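Local coordinates for putative uncharacterized protein (Leishmania major, PDB 3M3I) that is of unknown function but belongs to the DUF985 family of the cupin superfamily and has the double-sheet beta fold of that group, at residues H95-D100 and P200-V205; G157-A162 and K207-E212. One frame throughout, in Å; residues are numbered along the deposited sequence.

Contact 1 of 2, residues H95-D100 and P200-V205; sequences HVILKD and PQHEAV
Ile97 and Val205 meet where the C-terminal helix 203-209 lies on strand 92-98 of the cupin beta fold. Strand 92-98 runs within a five-stranded antiparallel sheet, between strands 130-136 and 155-159. His95 and Ile97, two residues apart on the strand, both start toward the helix.

No hydrogen bond joins the segments. His202 NE2 and both ring nitrogens of His95 find partners outside them. His202, at the N-cap position of the helix, bonds through NE2 to the backbone O of Tyr128. His95 NE2 bonds to Ser159 OG, and His95 ND1 makes a weak hydrogen bond with Tyr131 OH.

The contact itself is mainly apolar. Ile97 CD1 approaches Val205 CG1 to 4.3 Å. The other methyl of Val205, CG2, comes obliquely to the His95 ring and lies 4.3 Å from His95 CB. The two branches of Val205 thus divide between them, CG1 to Ile97 and CG2 to His95. Tyr131 of strand 130-136 also packs on Val205 and His202. The CG of Gln201 sits over the centre of the His202 ring, 3.6 Å above its plane. With Ile97 CG2 anti to the backbone N, that methyl reaches the His202 ring obliquely, 3.6 Å from His202 NE2.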
# COMPACT_ATOMS: atom_id res chain seq x y z
N HIS A 95 -11.87 -9.84 8.53
CA HIS A 95 -13.26 -10.25 8.67
C HIS A 95 -14.10 -9.13 8.12
O HIS A 95 -14.29 -8.12 8.80
CB HIS A 95 -13.59 -10.48 10.15
CG HIS A 95 -12.72 -11.51 10.82
ND1 HIS A 95 -13.22 -12.68 11.34
CD2 HIS A 95 -11.39 -11.54 11.04
CE1 HIS A 95 -12.24 -13.38 11.87
NE2 HIS A 95 -11.11 -12.71 11.69
N VAL A 96 -14.62 -9.28 6.91
CA VAL A 96 -15.27 -8.18 6.20
C VAL A 96 -16.76 -8.46 5.98
O VAL A 96 -17.12 -9.38 5.26
CB VAL A 96 -14.60 -7.95 4.81
CG1 VAL A 96 -15.23 -6.78 4.09
CG2 VAL A 96 -13.10 -7.73 4.96
N ILE A 97 -17.64 -7.66 6.60
CA ILE A 97 -19.06 -7.72 6.27
C ILE A 97 -19.34 -6.57 5.31
O ILE A 97 -19.20 -5.42 5.67
CB ILE A 97 -19.97 -7.60 7.51
CG1 ILE A 97 -19.53 -8.56 8.63
CG2 ILE A 97 -21.41 -7.87 7.11
CD1 ILE A 97 -20.00 -8.15 10.02
N LEU A 98 -19.70 -6.88 4.07
CA LEU A 98 -19.88 -5.85 3.05
C LEU A 98 -21.26 -5.24 3.18
O LEU A 98 -22.19 -5.95 3.50
CB LEU A 98 -19.73 -6.44 1.64
CG LEU A 98 -18.47 -7.23 1.32
CD1 LEU A 98 -18.66 -7.96 -0.01
CD2 LEU A 98 -17.23 -6.33 1.26
N LYS A 99 -21.38 -3.95 2.92
CA LYS A 99 -22.69 -3.28 2.86
C LYS A 99 -23.50 -3.79 1.67
O LYS A 99 -24.70 -4.02 1.78
CB LYS A 99 -22.51 -1.77 2.75
CG LYS A 99 -23.76 -0.96 3.02
CD LYS A 99 -23.40 0.51 3.10
CE LYS A 99 -24.55 1.37 3.61
NZ LYS A 99 -24.11 2.76 3.95
N ASP A 100 -22.85 -3.93 0.52
CA ASP A 100 -23.34 -4.75 -0.59
C ASP A 100 -22.13 -5.51 -1.13
O ASP A 100 -21.00 -5.09 -0.88
CB ASP A 100 -23.94 -3.91 -1.72
CG ASP A 100 -24.73 -2.72 -1.22
OD1 ASP A 100 -25.98 -2.79 -1.17
OD2 ASP A 100 -24.09 -1.69 -0.90
N PRO A 200 -28.18 -10.05 13.20
CA PRO A 200 -28.03 -11.28 13.98
C PRO A 200 -27.62 -12.52 13.16
O PRO A 200 -27.13 -13.51 13.73
CB PRO A 200 -29.42 -11.46 14.58
CG PRO A 200 -30.33 -10.86 13.58
CD PRO A 200 -29.59 -9.68 13.03
N GLN A 201 -27.81 -12.48 11.84
CA GLN A 201 -27.28 -13.53 10.96
C GLN A 201 -25.75 -13.72 11.08
O GLN A 201 -25.24 -14.78 10.75
CB GLN A 201 -27.66 -13.29 9.49
CG GLN A 201 -27.02 -12.05 8.82
CD GLN A 201 -27.83 -10.78 9.06
OE1 GLN A 201 -28.63 -10.72 9.99
NE2 GLN A 201 -27.61 -9.76 8.23
N HIS A 202 -25.03 -12.70 11.57
CA HIS A 202 -23.57 -12.77 11.72
C HIS A 202 -23.12 -12.96 13.16
O HIS A 202 -22.01 -12.56 13.51
CB HIS A 202 -22.92 -11.51 11.14
CG HIS A 202 -23.25 -11.26 9.70
ND1 HIS A 202 -23.00 -12.18 8.71
CD2 HIS A 202 -23.80 -10.18 9.09
CE1 HIS A 202 -23.40 -11.69 7.55
NE2 HIS A 202 -23.88 -10.47 7.75
N GLU A 203 -23.94 -13.60 14.00
CA GLU A 203 -23.65 -13.68 15.43
C GLU A 203 -22.22 -14.12 15.75
O GLU A 203 -21.57 -13.52 16.60
CB GLU A 203 -24.65 -14.59 16.17
CG GLU A 203 -24.39 -14.70 17.70
CD GLU A 203 -25.57 -15.27 18.52
OE1 GLU A 203 -26.62 -15.60 17.93
OE2 GLU A 203 -25.46 -15.38 19.77
N ALA A 204 -21.74 -15.15 15.06
CA ALA A 204 -20.41 -15.71 15.33
C ALA A 204 -19.28 -14.69 15.13
O ALA A 204 -18.44 -14.52 16.01
CB ALA A 204 -20.18 -16.94 14.48
N VAL A 205 -19.26 -14.02 13.98
CA VAL A 205 -18.26 -12.97 13.74
C VAL A 205 -18.48 -11.81 14.72
O VAL A 205 -17.52 -11.22 15.22
CB VAL A 205 -18.26 -12.46 12.26
CG1 VAL A 205 -19.65 -12.08 11.81
CG2 VAL A 205 -17.33 -11.25 12.09

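Contact 2 of 2, residues G157-A162 and K207-E212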
# COMPACT_ATOMS: atom_id res chain seq x y z
N GLY A 157 -12.98 -6.07 10.59
CA GLY A 157 -11.98 -6.15 11.67
C GLY A 157 -10.87 -7.09 11.28
O GLY A 157 -10.92 -7.64 10.20
N SER A 158 -9.86 -7.27 12.13
CA SER A 158 -8.78 -8.18 11.81
C SER A 158 -8.28 -8.99 13.01
O SER A 158 -8.47 -8.60 14.15
CB SER A 158 -7.63 -7.44 11.12
OG SER A 158 -6.82 -6.73 12.03
N SER A 159 -7.66 -10.15 12.71
CA SER A 159 -7.13 -11.03 13.74
C SER A 159 -5.99 -11.88 13.21
O SER A 159 -5.80 -12.00 11.99
CB SER A 159 -8.22 -11.94 14.32
OG SER A 159 -8.65 -12.90 13.38
N VAL A 160 -5.22 -12.46 14.13
CA VAL A 160 -4.14 -13.39 13.79
C VAL A 160 -4.29 -14.65 14.62
O VAL A 160 -4.60 -14.58 15.81
CB VAL A 160 -2.76 -12.78 14.08
CG1 VAL A 160 -1.66 -13.67 13.50
CG2 VAL A 160 -2.68 -11.36 13.52
N ALA A 161 -4.07 -15.80 13.99
CA ALA A 161 -4.22 -17.10 14.63
C ALA A 161 -3.12 -17.34 15.66
O ALA A 161 -1.97 -16.92 15.47
CB ALA A 161 -4.22 -18.23 13.57
N ALA A 162 -3.48 -18.03 16.74
CA ALA A 162 -2.54 -18.31 17.83
C ALA A 162 -1.59 -19.42 17.44
O ALA A 162 -0.37 -19.28 17.61
CB ALA A 162 -3.29 -18.69 19.09
N LYS A 207 -19.80 -11.82 17.91
CA LYS A 207 -19.28 -12.20 19.23
C LYS A 207 -17.77 -12.45 19.26
O LYS A 207 -17.15 -12.33 20.30
CB LYS A 207 -20.04 -13.41 19.79
CG LYS A 207 -21.41 -13.01 20.38
CD LYS A 207 -22.19 -14.20 20.89
CE LYS A 207 -23.47 -13.74 21.60
NZ LYS A 207 -24.09 -14.82 22.44
N GLN A 208 -17.18 -12.81 18.12
CA GLN A 208 -15.74 -13.02 18.00
C GLN A 208 -15.02 -11.69 17.84
O GLN A 208 -14.01 -11.47 18.50
CB GLN A 208 -15.42 -13.92 16.80
CG GLN A 208 -13.91 -14.16 16.50
CD GLN A 208 -13.68 -15.06 15.29
OE1 GLN A 208 -14.52 -15.90 14.95
NE2 GLN A 208 -12.54 -14.88 14.62
N MET A 209 -15.54 -10.79 17.00
CA MET A 209 -14.79 -9.58 16.59
C MET A 209 -15.27 -8.23 17.10
O MET A 209 -14.58 -7.24 16.89
CB MET A 209 -14.69 -9.51 15.06
CG MET A 209 -13.96 -10.69 14.42
SD MET A 209 -12.26 -10.88 14.99
CE MET A 209 -11.55 -9.28 14.58
N ALA A 210 -16.43 -8.15 17.74
CA ALA A 210 -16.92 -6.87 18.26
C ALA A 210 -16.61 -6.75 19.74
O ALA A 210 -16.60 -7.75 20.46
CB ALA A 210 -18.41 -6.72 18.03
N TYR A 211 -16.36 -5.52 20.18
CA TYR A 211 -16.16 -5.22 21.59
C TYR A 211 -17.38 -5.64 22.39
O TYR A 211 -18.52 -5.45 21.94
CB TYR A 211 -15.93 -3.73 21.81
CG TYR A 211 -14.50 -3.25 21.64
CD1 TYR A 211 -13.48 -3.73 22.45
CD2 TYR A 211 -14.18 -2.26 20.71
CE1 TYR A 211 -12.17 -3.26 22.32
CE2 TYR A 211 -12.89 -1.79 20.57
CZ TYR A 211 -11.89 -2.29 21.37
OH TYR A 211 -10.61 -1.80 21.22
N GLU A 212 -17.13 -6.22 23.57
CA GLU A 212 -18.18 -6.57 24.54
C GLU A 212 -18.21 -5.53 25.66
O GLU A 212 -19.13 -4.73 25.74
CB GLU A 212 -17.94 -7.96 25.15
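Gly157 and Met209 bring the two backbones closest, with their CA atoms 6.6 Å apart, where the extended end of strand 155-159 passes the last turn of helix 203-209. No hydrogen bond joins the two segments.

Met209 carries the contact. Its CG is anti to the carbonyl carbon (chi1 -61°), and the chain then bends at chi2 and at chi3. These turns fold the thioether back on itself and lay its end along the strand backbone. The terminal methyl CE touches main-chain atoms. Met209 CE lies 3.2 Å from Ser158 O. The same methyl is 3.6 Å from Ser158 N. Gly157 has no side chain, and Met209 CE rests against its bare backbone, 4.0 Å from Gly157 C.

Strand 155-159 belongs to a five-stranded antiparallel sheet of the cupin fold, between strands 92-98 and 76-77. Alternation along it decides what the helix meets. The side chain of Ser158 starts away from the helix and packs on Phe65 and Cys67 of strand 56-67, in the other sheet. Ser159 points toward the helix, and its CB lies 4.2 Å from Met209 SD. The Ser159 hydroxyl is hydrogen-bonded to the ring of His95. Met209 also packs on His95 and on Leu75, and its backbone is hydrogen-bonded to that of Leu75.

Contacts 1 and 2 are both buried, and both set helix 203-209 on the same sheet. Contact 1 uses the first turn of the helix, contact 2 its last. Their strands, 92-98 and 155-159, are neighbours, and the contact centres lie about 12 Å apart. His95 joins them: its backbone N bonds to Gly157 O, its ring reaches Ser159, and its ND1 packs against Met209 CG. Contact 1 is the larger and involves branched aliphatic side chains and imidazole rings. Contact 2 relies on one folded thioether side chain laid against strand backbone. Its centre is about 11 Å from the centre of the chain, that of contact 1 about 14 Å.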